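Local coordinates for alkaline serine protease (Thermobifida fusca, PDB 2PFE), which probably cleaves proteins as a serine endopeptidase of the S1 family, this chain being the C-terminal protease domain, crystallised with a sulfonyl fluoride inhibitor, at residues R58-V63 / F168-N173; N115-Y120 / T124-T129. All blocks are in the same frame, centred on the assembly; numbering follows the deposited sequence.

Interaction 1 (R58-V63 / F168-N173); sequences RDMGWV and FFQPIN
The guanidinium of Arg58 meets the side-chain amide of Gln170 obliquely, the two planes 34° apart. One face of that guanidinium carries the methyl of Met60, CE of Met60 standing 3.4 Å above the plane of the Arg58 group and offset toward the rim. The same methyl also reaches the amide, with CE of Met60 3.3 Å from CD of Gln170. Guanidinium and methyl approach the amide from neighbouring directions, NH1 of Arg58 lying 3.9 Å from CD of Gln170. CG of Gln170 stands anti to its backbone N (chi1 157°), and a bend at chi2 (66°) then swings the amide toward Arg58 and Met60. The stem of the side chain runs past the backbone of Asp59: CG of Gln170 is 3.2 Å from the carbonyl O of Asp59. Gln170 gives more than half of the 179 Å² buried here. The contact bridges the two beta-barrels of the chymotrypsin-like fold, strand 60-65 belonging to one and strand 164-171 to the other, with the predicted charge-relay residues along the seam. The carboxylate of Asp59 looks elsewhere, OD2 being hydrogen-bonded to both His35 ND1 and Ser155 OG. The Met60 side chain also packs on Leu175, Tyr178 and Phe179 of helix 172-179, while Arg58 touches Pro174 at that helix's start.

Interaction 2 (N115-Y120 / T124-T129); sequences NQTVRY and TVTGLT
Tyr120 lays its ring beside Val125 and points its hydroxyl past Leu128. From CB, CG lies anti to the carbonyl carbon (chi1 -62°), which brings CD1 of Tyr120 within 3.5 Å of CG2 of Val125, a methyl at the ring edge, near its plane. CE1 of Tyr120 follows, 3.8 Å from CB of Val125. At the tip, OH of Tyr120 passes 3.6 Å from CD1 of Leu128 and hydrogen-bonds to OG of Ser155. CG1 of Val118 sits over one face of the ring, 3.5 Å above its plane and toward the rim, while CG2 of Val118 packs 3.9 Å from CD1 of Leu128. Cutting Tyr120 back to an alanine is likely to leave the Ser155 hydroxyl without its phenolic mate and open a gap between Val118 and Val125. The backbones form an antiparallel hairpin. Val118 and Val125 make a hydrogen-bonded pair (Val118 N to Val125 O 2.8 Å) whose N-H groups point nearly along the opposing C=O bonds, whereas the bonds joining Gln116 and Leu128 arrive on lone pairs in the carbonyl plane. Between these pairs the register slips by one residue, and Gly127, with positive phi (76°), shares a G1 beta bulge with Leu128 opposite Gln116. A water bridges Thr117 OG1 and Gly127 N across the bulge. The CG2 methyls of Thr117 and Thr124 press to 3.4 Å, tighter than usual, the side chains meeting at an angle. Val118 and Leu128 rest on Phe168 of strand 164-171, Tyr120 and Val125 on Phe55, and the backbones of Thr124 and Thr126 bond to Gly57, joining the hairpin to both barrels.

Interactions 1 and 2, centred 11 Å apart, meet along strands 128-131 and 164-171, neighbours in one barrel: Phe169 N lies 2.9 Å from Thr129 O, probably a hydrogen bond. Just before strand 128-131, Gly127 O has Pro171 CD packed 3.3 Å away. From segment 58-63, Arg58 O is 3.6 Å from CG2 of Val125. Ser155 of the inhibitor pocket ties both to the active site, since its OG bonds Asp59 of interaction 1 and Tyr120 of interaction 2. The Asp59 side chain is about 3 Å from that of His35 and about 7 Å from that of Ser140, its predicted charge-relay partners. The side chains of Asp59 and Tyr120 each lie about 6 Å from the bound inhibitor.

Interaction 1 (R58-V63 / F168-N173)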
loop_
_atom_site.group_PDB
_atom_site.type_symbol
_atom_site.label_atom_id
_atom_site.label_comp_id
_atom_site.label_asym_id
_atom_site.label_seq_id
_atom_site.Cartn_x
_atom_site.Cartn_y
_atom_site.Cartn_z
ATOM N N ARG A 58 -7.921 11.959 1.115
ATOM C CA ARG A 58 -7.709 10.514 0.978
ATOM C C ARG A 58 -6.228 10.238 1.241
ATOM O O ARG A 58 -5.497 11.141 1.638
ATOM C CB ARG A 58 -8.163 10.007 -0.396
ATOM C CG ARG A 58 -9.660 10.210 -0.744
ATOM C CD ARG A 58 -10.594 9.297 0.102
ATOM N NE ARG A 58 -11.624 8.629 -0.705
ATOM C CZ ARG A 58 -11.803 7.302 -0.800
ATOM N NH1 ARG A 58 -11.059 6.427 -0.104
ATOM N NH2 ARG A 58 -12.766 6.841 -1.584
ATOM N N ASP A 59 -5.793 8.994 1.046
ATOM C CA ASP A 59 -4.365 8.686 1.150
ATOM C C ASP A 59 -3.973 7.620 0.133
ATOM O O ASP A 59 -3.628 6.465 0.478
ATOM C CB ASP A 59 -3.940 8.316 2.580
ATOM C CG ASP A 59 -2.424 8.304 2.744
ATOM O OD1 ASP A 59 -1.712 8.647 1.768
ATOM O OD2 ASP A 59 -1.924 7.972 3.839
ATOM N N MET A 60 -4.056 8.025 -1.131
ATOM C CA MET A 60 -3.951 7.118 -2.251
ATOM C C MET A 60 -3.053 7.700 -3.346
ATOM O O MET A 60 -3.096 8.907 -3.627
ATOM C CB MET A 60 -5.342 6.818 -2.809
ATOM C CG MET A 60 -6.125 8.035 -3.259
ATOM S SD MET A 60 -7.748 7.564 -3.834
ATOM C CE MET A 60 -8.584 6.906 -2.438
ATOM N N GLY A 61 -2.293 6.827 -3.994
ATOM C CA GLY A 61 -1.351 7.250 -5.016
ATOM C C GLY A 61 -0.920 6.082 -5.858
ATOM O O GLY A 61 -1.204 4.912 -5.522
ATOM N N TRP A 62 -0.245 6.392 -6.950
ATOM C CA TRP A 62 0.456 5.366 -7.686
ATOM C C TRP A 62 1.692 5.926 -8.364
ATOM O O TRP A 62 1.787 7.132 -8.624
ATOM C CB TRP A 62 -0.471 4.624 -8.669
ATOM C CG TRP A 62 -0.770 5.332 -9.938
ATOM C CD1 TRP A 62 -1.601 6.404 -10.109
ATOM C CD2 TRP A 62 -0.281 4.987 -11.245
ATOM N NE1 TRP A 62 -1.646 6.757 -11.439
ATOM C CE2 TRP A 62 -0.861 5.901 -12.159
ATOM C CE3 TRP A 62 0.579 3.996 -11.729
ATOM C CZ2 TRP A 62 -0.582 5.872 -13.535
ATOM C CZ3 TRP A 62 0.855 3.959 -13.111
ATOM C CH2 TRP A 62 0.276 4.895 -13.989
ATOM N N VAL A 63 2.648 5.027 -8.574
ATOM C CA VAL A 63 3.936 5.333 -9.183
ATOM C C VAL A 63 4.021 4.644 -10.539
ATOM O O VAL A 63 3.805 3.441 -10.626
ATOM C CB VAL A 63 5.097 4.876 -8.259
ATOM C CG1 VAL A 63 6.454 4.951 -8.999
ATOM C CG2 VAL A 63 5.105 5.736 -6.980
ATOM N N PHE A 168 -3.993 2.011 10.110
ATOM C CA PHE A 168 -5.041 2.376 9.168
ATOM C C PHE A 168 -4.581 2.073 7.743
ATOM O O PHE A 168 -3.444 2.384 7.377
ATOM C CB PHE A 168 -5.367 3.870 9.299
ATOM C CG PHE A 168 -5.939 4.229 10.618
ATOM C CD1 PHE A 168 -5.128 4.622 11.679
ATOM C CD2 PHE A 168 -7.301 4.155 10.806
ATOM C CE1 PHE A 168 -5.703 4.959 12.925
ATOM C CE2 PHE A 168 -7.886 4.497 12.024
ATOM C CZ PHE A 168 -7.102 4.875 13.078
ATOM N N PHE A 169 -5.488 1.540 6.934
ATOM C CA PHE A 169 -5.250 1.411 5.506
ATOM C C PHE A 169 -6.241 2.181 4.631
ATOM O O PHE A 169 -7.403 2.331 4.986
ATOM C CB PHE A 169 -5.055 -0.064 5.069
ATOM C CG PHE A 169 -6.294 -0.939 5.055
ATOM C CD1 PHE A 169 -7.228 -0.834 4.027
ATOM C CD2 PHE A 169 -6.439 -1.983 5.996
ATOM C CE1 PHE A 169 -8.303 -1.713 3.952
ATOM C CE2 PHE A 169 -7.505 -2.859 5.929
ATOM C CZ PHE A 169 -8.445 -2.738 4.895
ATOM N N GLN A 170 -5.724 2.640 3.491
ATOM C CA GLN A 170 -6.531 3.215 2.419
ATOM C C GLN A 170 -7.030 2.029 1.598
ATOM O O GLN A 170 -6.229 1.314 1.025
ATOM C CB GLN A 170 -5.620 4.136 1.585
ATOM C CG GLN A 170 -6.078 4.404 0.171
ATOM C CD GLN A 170 -7.379 5.192 0.123
ATOM O OE1 GLN A 170 -8.404 4.702 -0.367
ATOM N NE2 GLN A 170 -7.354 6.409 0.659
ATOM N N PRO A 171 -8.351 1.789 1.558
ATOM C CA PRO A 171 -8.897 0.694 0.751
ATOM C C PRO A 171 -8.453 0.770 -0.719
ATOM O O PRO A 171 -8.295 1.870 -1.290
ATOM C CB PRO A 171 -10.421 0.841 0.920
ATOM C CG PRO A 171 -10.541 1.489 2.277
ATOM C CD PRO A 171 -9.408 2.491 2.306
ATOM N N ILE A 172 -8.198 -0.398 -1.297
ATOM C CA ILE A 172 -7.591 -0.459 -2.625
ATOM C C ILE A 172 -8.548 -0.135 -3.755
ATOM O O ILE A 172 -8.164 0.531 -4.718
ATOM C CB ILE A 172 -6.872 -1.805 -2.882
ATOM C CG1 ILE A 172 -6.059 -1.778 -4.188
ATOM C CG2 ILE A 172 -7.847 -2.990 -2.894
ATOM C CD1 ILE A 172 -4.944 -0.738 -4.218
ATOM N N ASN A 173 -9.797 -0.565 -3.639
ATOM C CA ASN A 173 -10.718 -0.358 -4.733
ATOM C C ASN A 173 -10.994 1.116 -5.079
ATOM O O ASN A 173 -11.037 1.450 -6.267
ATOM C CB ASN A 173 -11.984 -1.192 -4.549
ATOM C CG ASN A 173 -11.740 -2.672 -4.792
ATOM O OD1 ASN A 173 -10.817 -3.064 -5.517
ATOM N ND2 ASN A 173 -12.552 -3.506 -4.164
#

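Interaction 2 (N115-Y120 / T124-T129)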
loop_
_atom_site.group_PDB
_atom_site.type_symbol
_atom_site.label_atom_id
_atom_site.label_comp_id
_atom_site.label_asym_id
_atom_site.label_seq_id
_atom_site.Cartn_x
_atom_site.Cartn_y
_atom_site.Cartn_z
ATOM N N ASN A 115 -14.306 3.262 7.099
ATOM C CA ASN A 115 -14.727 4.651 6.892
ATOM C C ASN A 115 -14.373 5.571 8.064
ATOM O O ASN A 115 -15.192 6.406 8.495
ATOM C CB ASN A 115 -16.214 4.770 6.517
ATOM C CG ASN A 115 -16.499 6.044 5.755
ATOM O OD1 ASN A 115 -15.599 6.600 5.101
ATOM N ND2 ASN A 115 -17.750 6.520 5.824
ATOM N N GLN A 116 -13.147 5.424 8.562
ATOM C CA GLN A 116 -12.664 6.183 9.699
ATOM C C GLN A 116 -11.886 7.406 9.264
ATOM O O GLN A 116 -11.197 7.371 8.233
ATOM C CB GLN A 116 -11.753 5.316 10.568
ATOM C CG GLN A 116 -12.477 4.143 11.152
ATOM C CD GLN A 116 -13.580 4.564 12.075
ATOM O OE1 GLN A 116 -13.334 5.119 13.143
ATOM N NE2 GLN A 116 -14.814 4.345 11.649
ATOM N N THR A 117 -12.003 8.462 10.073
ATOM C CA THR A 117 -11.334 9.733 9.826
ATOM C C THR A 117 -10.191 9.885 10.799
ATOM O O THR A 117 -10.376 9.657 12.000
ATOM C CB THR A 117 -12.318 10.869 10.055
ATOM O OG1 THR A 117 -13.323 10.808 9.043
ATOM C CG2 THR A 117 -11.600 12.232 10.029
ATOM N N VAL A 118 -8.997 10.203 10.283
ATOM C CA VAL A 118 -7.828 10.442 11.132
ATOM C C VAL A 118 -7.273 11.840 10.843
ATOM O O VAL A 118 -7.083 12.200 9.676
ATOM C CB VAL A 118 -6.742 9.370 10.867
ATOM C CG1 VAL A 118 -5.486 9.599 11.709
ATOM C CG2 VAL A 118 -7.316 7.969 11.121
ATOM N N ARG A 119 -7.057 12.625 11.902
ATOM C CA ARG A 119 -6.538 13.992 11.776
ATOM C C ARG A 119 -5.001 13.961 11.818
ATOM O O ARG A 119 -4.411 14.316 12.838
ATOM C CB ARG A 119 -7.122 14.963 12.859
ATOM C CG ARG A 119 -8.654 14.817 13.165
ATOM C CD ARG A 119 -9.377 16.123 13.541
ATOM N NE ARG A 119 -10.439 16.038 14.571
ATOM C CZ ARG A 119 -11.280 15.018 14.800
ATOM N NH1 ARG A 119 -11.263 13.907 14.069
ATOM N NH2 ARG A 119 -12.184 15.126 15.773
ATOM N N TYR A 120 -4.366 13.525 10.717
ATOM C CA TYR A 120 -2.907 13.576 10.579
ATOM C C TYR A 120 -2.379 15.029 10.608
ATOM O O TYR A 120 -3.091 15.982 10.264
ATOM C CB TYR A 120 -2.434 12.921 9.276
ATOM C CG TYR A 120 -2.716 11.438 9.070
ATOM C CD1 TYR A 120 -3.316 10.999 7.880
ATOM C CD2 TYR A 120 -2.337 10.470 10.007
ATOM C CE1 TYR A 120 -3.557 9.637 7.638
ATOM C CE2 TYR A 120 -2.568 9.103 9.771
ATOM C CZ TYR A 120 -3.187 8.698 8.583
ATOM O OH TYR A 120 -3.413 7.366 8.322
ATOM N N THR A 124 -6.430 16.112 7.446
ATOM C CA THR A 124 -7.379 15.079 7.797
ATOM C C THR A 124 -7.577 14.130 6.610
ATOM O O THR A 124 -7.677 14.558 5.442
ATOM C CB THR A 124 -8.675 15.731 8.278
ATOM O OG1 THR A 124 -8.381 16.476 9.471
ATOM C CG2 THR A 124 -9.733 14.686 8.577
ATOM N N VAL A 125 -7.612 12.848 6.924
ATOM C CA VAL A 125 -7.870 11.820 5.919
ATOM C C VAL A 125 -9.104 11.024 6.337
ATOM O O VAL A 125 -9.236 10.630 7.504
ATOM C CB VAL A 125 -6.668 10.864 5.734
ATOM C CG1 VAL A 125 -7.032 9.728 4.791
ATOM C CG2 VAL A 125 -5.491 11.625 5.162
ATOM N N THR A 126 -10.005 10.798 5.381
ATOM C CA THR A 126 -11.265 10.078 5.637
ATOM C C THR A 126 -11.263 8.726 4.911
ATOM O O THR A 126 -10.375 8.453 4.096
ATOM C CB THR A 126 -12.503 10.910 5.173
ATOM O OG1 THR A 126 -12.514 10.999 3.747
ATOM C CG2 THR A 126 -12.497 12.316 5.772
ATOM N N GLY A 127 -12.271 7.893 5.196
ATOM C CA GLY A 127 -12.451 6.645 4.443
ATOM C C GLY A 127 -11.490 5.509 4.777
ATOM O O GLY A 127 -11.404 4.542 4.035
ATOM N N LEU A 128 -10.764 5.624 5.890
ATOM C CA LEU A 128 -9.746 4.636 6.245
ATOM C C LEU A 128 -10.314 3.456 7.010
ATOM O O LEU A 128 -11.294 3.562 7.733
ATOM C CB LEU A 128 -8.658 5.282 7.078
ATOM C CG LEU A 128 -7.863 6.403 6.403
ATOM C CD1 LEU A 128 -6.883 7.028 7.389
ATOM C CD2 LEU A 128 -7.181 5.920 5.145
ATOM N N THR A 129 -9.635 2.324 6.884
ATOM C CA THR A 129 -10.006 1.139 7.645
ATOM C C THR A 129 -9.013 0.923 8.774
ATOM O O THR A 129 -7.817 0.832 8.517
ATOM C CB THR A 129 -10.030 -0.094 6.724
ATOM O OG1 THR A 129 -11.021 0.117 5.710
ATOM C CG2 THR A 129 -10.370 -1.371 7.511
HETATM O O HOH W 1 -12.631 2.224 5.080
HETATM O O HOH W 2 -14.229 8.879 7.313
HETATM O O HOH W 3 -14.427 9.046 3.082
HETATM O O HOH W 4 -5.585 17.060 10.529
#